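Local coordinates for extracellular ligand-binding receptor (Rhodopseudomonas palustris, PDB 3SG0), which binds benzoylformate (phenylglyoxylate) between two lobes and, as a member of the leucine-binding protein family, probably delivers aromatic acids to a membrane transporter, at residues A[98-103]-A[167-172]; A[119-124]-A[141-146]; A[137-142]-A[352-357]; A[219-224]-A[244-249]. All blocks are in the same frame, centred on the assembly; numbering follows the deposited sequence.

Contact 1 (A[98-103]-A[167-172]); sequences LTPVSL and FSDAYG. With 173 (benzoyl-formic acid), chain B.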
loop_
_atom_site.group_PDB
_atom_site.type_symbol
_atom_site.label_atom_id
_atom_site.label_comp_id
_atom_site.label_asym_id
_atom_site.label_seq_id
_atom_site.Cartn_x
_atom_site.Cartn_y
_atom_site.Cartn_z
ATOM N N LEU A 98 5.501 2.331 4.410
ATOM C CA LEU A 98 5.989 3.168 3.315
ATOM C C LEU A 98 7.138 2.481 2.611
ATOM O O LEU A 98 7.860 1.686 3.219
ATOM C CB LEU A 98 6.493 4.520 3.826
ATOM C CG LEU A 98 5.663 5.247 4.876
ATOM C CD1 LEU A 98 6.303 6.594 5.226
ATOM C CD2 LEU A 98 4.232 5.428 4.415
ATOM N N THR A 99 7.330 2.818 1.346
ATOM C CA THR A 99 8.372 2.209 0.544
ATOM C C THR A 99 9.795 2.493 1.049
ATOM O O THR A 99 10.569 1.557 1.238
ATOM C CB THR A 99 8.203 2.575 -0.943
ATOM O OG1 THR A 99 7.012 1.961 -1.446
ATOM C CG2 THR A 99 9.382 2.093 -1.753
ATOM N N PRO A 100 10.165 3.766 1.278
ATOM C CA PRO A 100 11.533 4.018 1.750
ATOM C C PRO A 100 11.824 3.326 3.082
ATOM O O PRO A 100 12.955 2.917 3.353
ATOM C CB PRO A 100 11.578 5.550 1.913
ATOM C CG PRO A 100 10.140 5.995 1.964
ATOM C CD PRO A 100 9.401 5.016 1.101
ATOM N N VAL A 101 10.806 3.217 3.920
ATOM C CA VAL A 101 10.958 2.617 5.237
ATOM C C VAL A 101 11.080 1.098 5.132
ATOM O O VAL A 101 11.799 0.461 5.909
ATOM C CB VAL A 101 9.794 3.035 6.158
ATOM C CG1 VAL A 101 9.976 2.472 7.537
ATOM C CG2 VAL A 101 9.687 4.555 6.212
ATOM N N SER A 102 10.392 0.521 4.150
ATOM C CA SER A 102 10.376 -0.930 3.954
ATOM C C SER A 102 11.600 -1.487 3.243
ATOM O O SER A 102 11.979 -2.632 3.472
ATOM C CB SER A 102 9.142 -1.334 3.155
ATOM O OG SER A 102 7.955 -1.058 3.876
ATOM N N LEU A 103 12.198 -0.703 2.354
ATOM C CA LEU A 103 13.307 -1.206 1.548
ATOM C C LEU A 103 14.431 -1.884 2.343
ATOM O O LEU A 103 14.843 -2.983 1.985
ATOM C CB LEU A 103 13.862 -0.108 0.637
ATOM C CG LEU A 103 13.102 0.067 -0.673
ATOM C CD1 LEU A 103 13.464 1.394 -1.335
ATOM C CD2 LEU A 103 13.369 -1.110 -1.607
ATOM N N PHE A 167 6.608 12.464 -4.765
ATOM C CA PHE A 167 7.610 12.373 -3.719
ATOM C C PHE A 167 8.981 12.082 -4.327
ATOM O O PHE A 167 9.112 11.299 -5.278
ATOM C CB PHE A 167 7.299 11.229 -2.759
ATOM C CG PHE A 167 6.154 11.481 -1.803
ATOM C CD1 PHE A 167 5.798 12.757 -1.368
ATOM C CD2 PHE A 167 5.462 10.393 -1.297
ATOM C CE1 PHE A 167 4.755 12.923 -0.453
ATOM C CE2 PHE A 167 4.437 10.548 -0.393
ATOM C CZ PHE A 167 4.081 11.807 0.042
ATOM N N SER A 168 10.008 12.668 -3.723
ATOM C CA SER A 168 11.395 12.394 -4.087
ATOM C C SER A 168 11.881 11.114 -3.399
ATOM O O SER A 168 12.844 11.132 -2.623
ATOM C CB SER A 168 12.282 13.581 -3.713
ATOM O OG SER A 168 11.989 14.010 -2.397
ATOM N N ASP A 169 11.197 10.008 -3.665
ATOM C CA ASP A 169 11.597 8.716 -3.125
ATOM C C ASP A 169 11.151 7.620 -4.079
ATOM O O ASP A 169 10.597 7.906 -5.147
ATOM C CB ASP A 169 11.063 8.500 -1.699
ATOM C CG ASP A 169 9.543 8.425 -1.620
ATOM O OD1 ASP A 169 8.878 8.053 -2.608
ATOM O OD2 ASP A 169 9.010 8.728 -0.528
ATOM N N ALA A 170 11.393 6.368 -3.708
ATOM C CA ALA A 170 11.135 5.266 -4.627
ATOM C C ALA A 170 9.646 5.074 -4.923
ATOM O O ALA A 170 9.287 4.546 -5.972
ATOM C CB ALA A 170 11.748 3.977 -4.109
ATOM N N TYR A 171 8.778 5.496 -4.006
ATOM C CA TYR A 171 7.342 5.437 -4.283
ATOM C C TYR A 171 6.969 6.405 -5.403
ATOM O O TYR A 171 6.378 6.016 -6.415
ATOM C CB TYR A 171 6.522 5.747 -3.032
ATOM C CG TYR A 171 5.032 5.791 -3.304
ATOM C CD1 TYR A 171 4.306 4.617 -3.478
ATOM C CD2 TYR A 171 4.357 7.001 -3.401
ATOM C CE1 TYR A 171 2.956 4.651 -3.736
ATOM C CE2 TYR A 171 3.003 7.045 -3.665
ATOM C CZ TYR A 171 2.306 5.861 -3.826
ATOM O OH TYR A 171 0.950 5.853 -4.077
ATOM N N GLY A 172 7.314 7.677 -5.232
ATOM C CA GLY A 172 7.007 8.659 -6.256
ATOM C C GLY A 172 7.658 8.303 -7.574
ATOM O O GLY A 172 7.019 8.321 -8.627
HETATM O O1B 173 B . 4.622 2.730 -0.496
HETATM C C1 173 B . 4.538 3.841 -0.043
HETATM O O1A 173 B . 5.644 4.631 0.247
HETATM C C2 173 B . 3.207 4.540 0.017
HETATM O O2 173 B . 3.148 5.718 0.208
HETATM C C1G 173 B . 1.982 3.688 -0.108
HETATM C C2D 173 B . 1.901 2.385 0.679
HETATM C C2E 173 B . 0.681 1.497 0.545
HETATM C C3 173 B . -0.447 1.919 -0.395
HETATM C C1E 173 B . -0.334 3.239 -1.182
HETATM C C1D 173 B . 0.875 4.140 -1.043
#
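The ring of Y171 lies with one face against the bound benzoylformate, while T99 approaches the same ring obliquely from the other segment through OG1. Over the ring centre stands the ligand keto oxygen O2, 3.8 Å above the plane, and Y171 CE1 comes within 3.4 Å of ligand C1D. This is the cleft of a two-lobed periplasmic binding protein: helix 99-111 belongs to the lobe of the mixed sheet, helix 170-186 to that of the parallel sheet, and their N-terminal ends meet around the ligand. T99 grips the carboxylate twice. Its backbone N points almost straight at O1A (N to O1A 2.7 Å, 176°), and its OG1 donates to O1B at 2.7 Å. With OG1 beside the backbone N (chi1 -67°), hydroxyl and amide address the same carboxylate, and the first turn of the helix would probably help to stabilise the negative charge. The same rotation sends the methyl across the cleft, where T99 CG2 meets A170 CB at 3.8 Å; L103 CD1 touches that CB from further along the helix, at 4.2 Å. No hydrogen bond joins the two segments, so ligand and apolar packing carry the contact. Next along the helix, P100 CG rests 3.9 Å from D169 OD2, an oxygen that also forms a salt bridge with R198, which hydrogen-bonds the bound acid. The polar end of Y171 is tied to T246. The other carboxylate oxygen of D169 caps helix 170-186: OD1 accepts from G172 N at 3.1 Å, nearly in line at 166°, with a weaker bond from Y171 N.

Contact 2 (A[119-124]-A[141-146]); sequences MAAAAI and PNDDIM. With 173 (benzoyl-formic acid), chain B.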
loop_
_atom_site.group_PDB
_atom_site.type_symbol
_atom_site.label_atom_id
_atom_site.label_comp_id
_atom_site.label_asym_id
_atom_site.label_seq_id
_atom_site.Cartn_x
_atom_site.Cartn_y
_atom_site.Cartn_z
HETATM N N MSE A 119 3.837 -3.795 3.813
HETATM C CA MSE A 119 2.550 -3.123 3.638
HETATM C C MSE A 119 2.627 -1.935 2.677
HETATM O O MSE A 119 1.642 -1.209 2.500
HETATM C CB MSE A 119 1.960 -2.708 4.992
HETATM C CG MSE A 119 1.683 -3.899 5.900
HETATM SE SE MSE A 119 0.866 -3.423 7.583
HETATM C CE MSE A 119 2.408 -2.590 8.444
ATOM N N ALA A 120 3.781 -1.753 2.044
ATOM C CA ALA A 120 4.014 -0.628 1.152
ATOM C C ALA A 120 3.769 -1.018 -0.308
ATOM O O ALA A 120 3.437 -2.172 -0.602
ATOM C CB ALA A 120 5.416 -0.090 1.371
ATOM N N ALA A 121 3.931 -0.058 -1.217
ATOM C CA ALA A 121 3.354 -0.184 -2.561
ATOM C C ALA A 121 4.320 -0.370 -3.728
ATOM O O ALA A 121 3.925 -0.928 -4.754
ATOM C CB ALA A 121 2.459 1.023 -2.853
ATOM N N ALA A 122 5.542 0.146 -3.639
ATOM C CA ALA A 122 6.403 0.180 -4.830
ATOM C C ALA A 122 6.803 -1.208 -5.328
ATOM O O ALA A 122 7.125 -2.092 -4.544
ATOM C CB ALA A 122 7.638 1.007 -4.572
ATOM N N ALA A 123 6.800 -1.383 -6.647
ATOM C CA ALA A 123 7.115 -2.677 -7.244
ATOM C C ALA A 123 8.473 -3.215 -6.810
ATOM O O ALA A 123 8.630 -4.426 -6.637
ATOM C CB ALA A 123 7.058 -2.579 -8.759
ATOM N N ILE A 124 9.444 -2.322 -6.619
ATOM C CA ILE A 124 10.810 -2.715 -6.289
ATOM C C ILE A 124 10.897 -3.506 -4.979
ATOM O O ILE A 124 11.891 -4.188 -4.716
ATOM C CB ILE A 124 11.732 -1.469 -6.259
ATOM C CG1 ILE A 124 13.206 -1.858 -6.202
ATOM C CG2 ILE A 124 11.390 -0.556 -5.100
ATOM C CD1 ILE A 124 14.135 -0.685 -6.416
ATOM N N PRO A 141 -1.194 -3.943 -4.444
ATOM C CA PRO A 141 -0.742 -4.146 -5.828
ATOM C C PRO A 141 0.440 -3.263 -6.206
ATOM O O PRO A 141 0.504 -2.090 -5.841
ATOM C CB PRO A 141 -1.984 -3.786 -6.649
ATOM C CG PRO A 141 -3.128 -4.115 -5.726
ATOM C CD PRO A 141 -2.636 -3.639 -4.385
ATOM N N ASN A 142 1.377 -3.845 -6.947
ATOM C CA ASN A 142 2.534 -3.103 -7.419
ATOM C C ASN A 142 2.122 -1.830 -8.154
ATOM O O ASN A 142 1.224 -1.841 -9.007
ATOM C CB ASN A 142 3.374 -3.971 -8.351
ATOM C CG ASN A 142 4.161 -5.045 -7.621
ATOM O OD1 ASN A 142 4.291 -5.037 -6.399
ATOM N ND2 ASN A 142 4.705 -5.979 -8.392
ATOM N N ASP A 143 2.819 -0.738 -7.849
ATOM C CA ASP A 143 2.483 0.560 -8.416
ATOM C C ASP A 143 2.563 0.598 -9.927
ATOM O O ASP A 143 1.866 1.401 -10.543
ATOM C CB ASP A 143 3.369 1.661 -7.832
ATOM C CG ASP A 143 2.985 2.019 -6.418
ATOM O OD1 ASP A 143 1.761 2.114 -6.151
ATOM O OD2 ASP A 143 3.898 2.190 -5.585
ATOM N N ASP A 144 3.396 -0.233 -10.548
ATOM C CA ASP A 144 3.457 -0.205 -12.004
ATOM C C ASP A 144 2.130 -0.614 -12.647
ATOM O O ASP A 144 1.754 -0.077 -13.694
ATOM C CB ASP A 144 4.669 -0.973 -12.577
ATOM C CG ASP A 144 4.728 -2.435 -12.168
ATOM O OD1 ASP A 144 4.112 -2.839 -11.171
ATOM O OD2 ASP A 144 5.441 -3.201 -12.859
ATOM N N ILE A 145 1.409 -1.536 -12.011
ATOM C CA ILE A 145 0.086 -1.931 -12.483
ATOM C C ILE A 145 -0.861 -0.738 -12.445
ATOM O O ILE A 145 -1.598 -0.466 -13.394
ATOM C CB ILE A 145 -0.494 -3.064 -11.609
ATOM C CG1 ILE A 145 0.381 -4.317 -11.697
ATOM C CG2 ILE A 145 -1.933 -3.376 -12.003
ATOM C CD1 ILE A 145 0.056 -5.363 -10.640
HETATM N N MSE A 146 -0.835 -0.019 -11.330
HETATM C CA MSE A 146 -1.701 1.134 -11.161
HETATM C C MSE A 146 -1.315 2.271 -12.101
HETATM O O MSE A 146 -2.184 2.934 -12.672
HETATM C CB MSE A 146 -1.678 1.607 -9.707
HETATM C CG MSE A 146 -2.179 0.548 -8.725
HETATM SE SE MSE A 146 -4.061 0.083 -9.030
HETATM C CE MSE A 146 -4.217 -1.530 -7.983
HETATM O O1B 173 B . 4.622 2.730 -0.496
HETATM C C1 173 B . 4.538 3.841 -0.043
HETATM O O1A 173 B . 5.644 4.631 0.247
HETATM C C2 173 B . 3.207 4.540 0.017
HETATM O O2 173 B . 3.148 5.718 0.208
HETATM C C1G 173 B . 1.982 3.688 -0.108
HETATM C C2D 173 B . 1.901 2.385 0.679
HETATM C C2E 173 B . 0.681 1.497 0.545
HETATM C C3 173 B . -0.447 1.919 -0.395
HETATM C C1E 173 B . -0.334 3.239 -1.182
HETATM C C1D 173 B . 0.875 4.140 -1.043
#
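A121 O accepts two hydrogen bonds, from the backbone N of D143 across the contact and from K138 NZ. The bond from D143 N is long and bent, 3.3 Å to A121 O with 137° at the hydrogen, and its donor is tilted 30° from the carbonyl plane. D143 OD2 lies only 3.2 Å from the same A121 O, but both are acceptors; the lysine charge probably offsets their repulsion. The carboxylate comes alongside A121 because its CG stands beside the backbone N (chi1 -74°), which brings OD2 within 3.3 Å of A121 CB. Residues 139-142 lead from strand 136-138 of the mixed sheet to helix 143-156, which packs with the parallel-sheet lobe, so the contact sits at an interlobe connection of the binding protein. On the ligand side A121 N donates to benzoylformate O1B at 3.0 Å, and the loop carrying A121 is thus held at its amide by ligand and at its carbonyl by the helix start. D143 OD1 receives both Y175 OH and H247 NE2; with an alanine here those two groups would probably lose their common acceptor, and the H247 ring is likely to be less firmly set. Further along, A123 CB packs against the N142 CB methylene at 4.0 Å and against D144 OD1 at 3.8 Å, D144 folding that oxygen back into a weak bond with I145 N.

Contact 3 (A[137-142]-A[352-357]); sequences YKVVPN and LNNGLS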
loop_
_atom_site.group_PDB
_atom_site.type_symbol
_atom_site.label_atom_id
_atom_site.label_comp_id
_atom_site.label_asym_id
_atom_site.label_seq_id
_atom_site.Cartn_x
_atom_site.Cartn_y
_atom_site.Cartn_z
ATOM N N TYR A 137 6.683 -10.865 0.798
ATOM C CA TYR A 137 5.377 -10.892 0.138
ATOM C C TYR A 137 4.732 -9.527 0.277
ATOM O O TYR A 137 5.096 -8.748 1.167
ATOM C CB TYR A 137 4.495 -12.000 0.723
ATOM C CG TYR A 137 5.067 -13.353 0.425
ATOM C CD1 TYR A 137 4.851 -13.954 -0.806
ATOM C CD2 TYR A 137 5.879 -14.008 1.341
ATOM C CE1 TYR A 137 5.394 -15.186 -1.100
ATOM C CE2 TYR A 137 6.442 -15.236 1.045
ATOM C CZ TYR A 137 6.196 -15.814 -0.182
ATOM O OH TYR A 137 6.743 -17.035 -0.520
ATOM N N LYS A 138 3.758 -9.240 -0.577
ATOM C CA LYS A 138 3.281 -7.871 -0.709
ATOM C C LYS A 138 1.833 -7.826 -1.167
ATOM O O LYS A 138 1.542 -8.058 -2.340
ATOM C CB LYS A 138 4.180 -7.155 -1.721
ATOM C CG LYS A 138 3.830 -5.716 -2.010
ATOM C CD LYS A 138 4.884 -5.092 -2.920
ATOM C CE LYS A 138 4.578 -3.658 -3.267
ATOM N NZ LYS A 138 3.400 -3.562 -4.166
ATOM N N VAL A 139 0.925 -7.501 -0.253
ATOM C CA VAL A 139 -0.493 -7.480 -0.602
ATOM C C VAL A 139 -0.965 -6.246 -1.362
ATOM O O VAL A 139 -1.983 -6.327 -2.053
ATOM C CB VAL A 139 -1.412 -7.704 0.618
ATOM C CG1 VAL A 139 -1.177 -9.084 1.211
ATOM C CG2 VAL A 139 -1.274 -6.585 1.650
ATOM N N VAL A 140 -0.286 -5.105 -1.257
ATOM C CA VAL A 140 -0.723 -3.933 -2.021
ATOM C C VAL A 140 -0.295 -4.150 -3.464
ATOM O O VAL A 140 0.846 -4.519 -3.704
ATOM C CB VAL A 140 -0.089 -2.641 -1.477
ATOM C CG1 VAL A 140 -0.447 -1.459 -2.368
ATOM C CG2 VAL A 140 -0.544 -2.388 -0.049
ATOM N N PRO A 141 -1.194 -3.943 -4.444
ATOM C CA PRO A 141 -0.742 -4.146 -5.828
ATOM C C PRO A 141 0.440 -3.263 -6.206
ATOM O O PRO A 141 0.504 -2.090 -5.841
ATOM C CB PRO A 141 -1.984 -3.786 -6.649
ATOM C CG PRO A 141 -3.128 -4.115 -5.726
ATOM C CD PRO A 141 -2.636 -3.639 -4.385
ATOM N N ASN A 142 1.377 -3.845 -6.947
ATOM C CA ASN A 142 2.534 -3.103 -7.419
ATOM C C ASN A 142 2.122 -1.830 -8.154
ATOM O O ASN A 142 1.224 -1.841 -9.007
ATOM C CB ASN A 142 3.374 -3.971 -8.351
ATOM C CG ASN A 142 4.161 -5.045 -7.621
ATOM O OD1 ASN A 142 4.291 -5.037 -6.399
ATOM N ND2 ASN A 142 4.705 -5.979 -8.392
ATOM N N LEU A 352 -8.589 -10.954 -2.042
ATOM C CA LEU A 352 -8.209 -10.098 -0.924
ATOM C C LEU A 352 -8.883 -8.748 -1.118
ATOM O O LEU A 352 -9.383 -8.446 -2.197
ATOM C CB LEU A 352 -6.686 -9.908 -0.909
ATOM C CG LEU A 352 -5.845 -11.155 -0.618
ATOM C CD1 LEU A 352 -4.373 -10.847 -0.757
ATOM C CD2 LEU A 352 -6.149 -11.713 0.777
ATOM N N ASN A 353 -8.875 -7.915 -0.085
ATOM C CA ASN A 353 -9.348 -6.547 -0.244
ATOM C C ASN A 353 -8.542 -5.771 -1.270
ATOM O O ASN A 353 -9.037 -4.837 -1.904
ATOM C CB ASN A 353 -9.331 -5.841 1.096
ATOM C CG ASN A 353 -10.422 -6.340 1.994
ATOM O OD1 ASN A 353 -11.563 -5.889 1.886
ATOM N ND2 ASN A 353 -10.109 -7.305 2.853
ATOM N N ASN A 354 -7.288 -6.182 -1.440
ATOM C CA ASN A 354 -6.380 -5.562 -2.384
ATOM C C ASN A 354 -6.534 -6.060 -3.818
ATOM O O ASN A 354 -5.944 -5.475 -4.726
ATOM C CB ASN A 354 -4.932 -5.750 -1.906
ATOM C CG ASN A 354 -4.488 -4.651 -0.965
ATOM O OD1 ASN A 354 -4.140 -3.560 -1.411
ATOM N ND2 ASN A 354 -4.480 -4.927 0.334
ATOM N N GLY A 355 -7.300 -7.127 -4.029
ATOM C CA GLY A 355 -7.482 -7.667 -5.368
ATOM C C GLY A 355 -7.445 -9.178 -5.381
ATOM O O GLY A 355 -7.383 -9.821 -4.331
ATOM N N LEU A 356 -7.501 -9.741 -6.584
ATOM C CA LEU A 356 -7.424 -11.186 -6.763
ATOM C C LEU A 356 -5.969 -11.606 -6.861
ATOM O O LEU A 356 -5.269 -11.258 -7.820
ATOM C CB LEU A 356 -8.196 -11.630 -8.007
ATOM C CG LEU A 356 -8.196 -13.142 -8.258
ATOM C CD1 LEU A 356 -8.925 -13.881 -7.147
ATOM C CD2 LEU A 356 -8.829 -13.457 -9.604
ATOM N N SER A 357 -5.527 -12.361 -5.863
ATOM C CA SER A 357 -4.120 -12.661 -5.673
ATOM C C SER A 357 -3.752 -14.083 -6.083
ATOM O O SER A 357 -4.372 -15.052 -5.635
ATOM C CB SER A 357 -3.805 -12.450 -4.200
ATOM O OG SER A 357 -2.483 -12.855 -3.891
#
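The rotation of V139 (chi1 -63°) sets CG1 beside its own backbone N and lodges CG2 between N and carbonyl, so that the two methyls serve two partners: CG1 meets L352 CD1 at 4.1 Å, and CG2 meets N354 ND2 at 3.8 Å. N354, with chi1 -87° and chi2 -79°, turns its amide across the chain from V139 to P141. Its CB presses on V139 O at 3.0 Å, a tight approach, while OD1 comes within 3.3 Å of P141 CD and 3.5 Å of V140 CA. P141 CG in turn rests 3.3 Å from the backbone oxygen N354 O. N354 belongs to a type I turn from L352 to G355, closed by G355 N to L352 O at 3.1 Å, with L352 N to G355 O at 2.8 Å as the second bond of the hairpin end; the turn joins the short antiparallel strands 350-352 and 355-357. That hairpin tip therefore packs on the chain leaving strand 136-138 for helix 143-156. The N354 amide is held from outside, ND2 bonding to D313 OD2 of helix 306-328. With an alanine in place of N354, D313 OD2 would probably lose this donor and a gap would open beside V140 and P141 CD. The linker itself is braced internally: K138 NZ bonds to V140 O and to N142 OD1, the latter in the carbonyl plane on a lone pair. Since no hydrogen bond spans the two segments, hairpin and linker are held by shape, with amide and carbonyl oxygens lying against carbon, while N354 ND2 finds its partner in D313.

Contact 4 (A[219-224]-A[244-249]); sequences FIASAG and YQTHGV. With 173 (benzoyl-formic acid), chain B.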
loop_
_atom_site.group_PDB
_atom_site.type_symbol
_atom_site.label_atom_id
_atom_site.label_comp_id
_atom_site.label_asym_id
_atom_site.label_seq_id
_atom_site.Cartn_x
_atom_site.Cartn_y
_atom_site.Cartn_z
ATOM N N PHE A 219 -0.640 15.124 -12.746
ATOM C CA PHE A 219 -0.515 13.904 -11.969
ATOM C C PHE A 219 0.291 14.166 -10.705
ATOM O O PHE A 219 1.367 14.774 -10.757
ATOM C CB PHE A 219 0.190 12.822 -12.782
ATOM C CG PHE A 219 0.067 11.468 -12.164
ATOM C CD1 PHE A 219 -1.009 10.662 -12.486
ATOM C CD2 PHE A 219 0.971 11.023 -11.205
ATOM C CE1 PHE A 219 -1.169 9.426 -11.898
ATOM C CE2 PHE A 219 0.810 9.777 -10.610
ATOM C CZ PHE A 219 -0.263 8.983 -10.964
ATOM N N ILE A 220 -0.227 13.689 -9.575
ATOM C CA ILE A 220 0.453 13.794 -8.291
ATOM C C ILE A 220 0.729 12.384 -7.767
ATOM O O ILE A 220 -0.203 11.581 -7.644
ATOM C CB ILE A 220 -0.425 14.555 -7.270
ATOM C CG1 ILE A 220 -0.739 15.963 -7.791
ATOM C CG2 ILE A 220 0.258 14.590 -5.897
ATOM C CD1 ILE A 220 -1.774 16.705 -6.971
ATOM N N ALA A 221 1.995 12.086 -7.465
ATOM C CA ALA A 221 2.373 10.794 -6.899
ATOM C C ALA A 221 2.773 10.984 -5.439
ATOM O O ALA A 221 3.912 11.340 -5.125
ATOM C CB ALA A 221 3.504 10.155 -7.691
ATOM N N SER A 222 1.821 10.743 -4.550
ATOM C CA SER A 222 1.967 11.048 -3.136
ATOM C C SER A 222 1.138 10.063 -2.313
ATOM O O SER A 222 0.489 9.170 -2.864
ATOM C CB SER A 222 1.521 12.493 -2.900
ATOM O OG SER A 222 1.711 12.894 -1.558
ATOM N N ALA A 223 1.165 10.208 -0.994
ATOM C CA ALA A 223 0.434 9.290 -0.130
ATOM C C ALA A 223 0.168 9.937 1.214
ATOM O O ALA A 223 0.970 10.757 1.693
ATOM C CB ALA A 223 1.198 8.002 0.065
ATOM N N GLY A 224 -0.934 9.543 1.841
ATOM C CA GLY A 224 -1.292 10.076 3.140
ATOM C C GLY A 224 -1.694 11.535 3.084
ATOM O O GLY A 224 -1.990 12.085 2.020
ATOM N N TYR A 244 -4.988 14.021 -11.104
ATOM C CA TYR A 244 -4.944 12.590 -10.848
ATOM C C TYR A 244 -4.011 12.326 -9.681
ATOM O O TYR A 244 -2.986 12.997 -9.534
ATOM C CB TYR A 244 -4.468 11.866 -12.104
ATOM C CG TYR A 244 -5.434 12.099 -13.226
ATOM C CD1 TYR A 244 -6.626 11.399 -13.280
ATOM C CD2 TYR A 244 -5.198 13.069 -14.190
ATOM C CE1 TYR A 244 -7.543 11.626 -14.282
ATOM C CE2 TYR A 244 -6.113 13.301 -15.203
ATOM C CZ TYR A 244 -7.281 12.583 -15.235
ATOM O OH TYR A 244 -8.196 12.814 -16.235
ATOM N N GLN A 245 -4.386 11.373 -8.832
ATOM C CA GLN A 245 -3.559 10.985 -7.702
ATOM C C GLN A 245 -3.307 9.483 -7.797
ATOM O O GLN A 245 -3.438 8.896 -8.877
ATOM C CB GLN A 245 -4.214 11.397 -6.377
ATOM C CG GLN A 245 -4.286 12.915 -6.168
ATOM C CD GLN A 245 -3.320 13.437 -5.105
ATOM O OE1 GLN A 245 -2.354 12.774 -4.728
ATOM N NE2 GLN A 245 -3.590 14.637 -4.608
ATOM N N THR A 246 -2.923 8.883 -6.675
ATOM C CA THR A 246 -2.601 7.462 -6.582
ATOM C C THR A 246 -3.343 6.854 -5.403
ATOM O O THR A 246 -3.940 7.566 -4.592
ATOM C CB THR A 246 -1.105 7.224 -6.327
ATOM O OG1 THR A 246 -0.771 7.677 -5.006
ATOM C CG2 THR A 246 -0.241 7.919 -7.368
ATOM N N HIS A 247 -3.267 5.530 -5.276
ATOM C CA HIS A 247 -3.913 4.844 -4.165
ATOM C C HIS A 247 -3.333 5.195 -2.794
ATOM O O HIS A 247 -3.868 4.766 -1.774
ATOM C CB HIS A 247 -3.962 3.328 -4.385
ATOM C CG HIS A 247 -2.622 2.673 -4.549
ATOM N ND1 HIS A 247 -2.502 1.308 -4.706
ATOM C CD2 HIS A 247 -1.360 3.169 -4.591
ATOM C CE1 HIS A 247 -1.227 0.992 -4.838
ATOM N NE2 HIS A 247 -0.511 2.101 -4.773
ATOM N N GLY A 248 -2.252 5.976 -2.760
ATOM C CA GLY A 248 -1.774 6.542 -1.508
ATOM C C GLY A 248 -2.770 7.503 -0.874
ATOM O O GLY A 248 -2.629 7.825 0.311
ATOM N N VAL A 249 -3.770 7.958 -1.627
ATOM C CA VAL A 249 -4.721 8.923 -1.088
ATOM C C VAL A 249 -6.046 8.301 -0.660
ATOM O O VAL A 249 -6.956 9.019 -0.251
ATOM C CB VAL A 249 -5.000 10.094 -2.076
ATOM C CG1 VAL A 249 -3.689 10.670 -2.611
ATOM C CG2 VAL A 249 -5.942 9.679 -3.212
HETATM O O1B 173 B . 4.622 2.730 -0.496
HETATM C C1 173 B . 4.538 3.841 -0.043
HETATM O O1A 173 B . 5.644 4.631 0.247
HETATM C C2 173 B . 3.207 4.540 0.017
HETATM O O2 173 B . 3.148 5.718 0.208
HETATM C C1G 173 B . 1.982 3.688 -0.108
HETATM C C2D 173 B . 1.901 2.385 0.679
HETATM C C2E 173 B . 0.681 1.497 0.545
HETATM C C3 173 B . -0.447 1.919 -0.395
HETATM C C1E 173 B . -0.334 3.239 -1.182
HETATM C C1D 173 B . 0.875 4.140 -1.043
HETATM O O HOH W 1 -0.966 10.522 -5.284
#
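At the carboxyl edge of the parallel sheet, strands 217-221 and 242-244 run side by side and then part into loops that reach the ligand. F219 pairs with Y244 as a parallel bridge, and I220 N donates to Y244 O at 2.8 Å and 160°. The F219 ring, its CG anti to the backbone N, swings along the neighbouring strand: CD1 meets Y244 CB at 3.7 Å, CZ meets T246 CG2, and Y244 O lies above one face, offset toward the rim. On the other side of the strand, Q245 bends at chi2 so that its amide crosses I220, OE1 to CG2, while NE2 goes to Q231. Where the strands part, a water bridges them: it accepts from S222 N at 2.9 Å and lies 2.7 Å from both I220 O and Q245 OE1. The backbones close again further on, G224 N donating to G248 O at 2.9 Å with a straight N-H (169°), although the donor stands well above the carbonyl plane. T246 OG1 accepts from G248 N in an ST turn. A side chain on G248 would collide with S222 O and A223 CB, so glycine lets the loops come this close. At the ligand, A223 CB is 3.0 Å from O2. Ligand C1E lies over one face of the H247 ring, 3.6 Å from H247 CD2, the two ring planes inclined to each other. E270 holds the imidazole at ND1. Strand, helix 228-236 and strand form a beta-alpha-beta unit, whose loops at the carboxyl ends of parallel strands line the pocket, as in type I periplasmic binding proteins.

Overall arrangement
Contacts 1, 2 and 4 surround the benzoylformate, with centres 11 to 13 Å apart, and contact 3 lies behind contact 2, its centre 9 Å away and about 18 Å from those of contacts 1 and 4. Along the chain, contact 2 falls between the two segments of contact 1; the first segment of contact 3 (137-142) overlaps the second of contact 2 (141-146) at P141 and N142, and its late segment follows contact 4. Contact 1 faces lobe to lobe, contacts 2 and 3 share the interlobe linker, and contact 4 belongs to the parallel sheet. T99 to A122 ties contacts 1 and 2 within one lobe. The ligand is touched from both lobes, consistent with a closed, ligand-bound form.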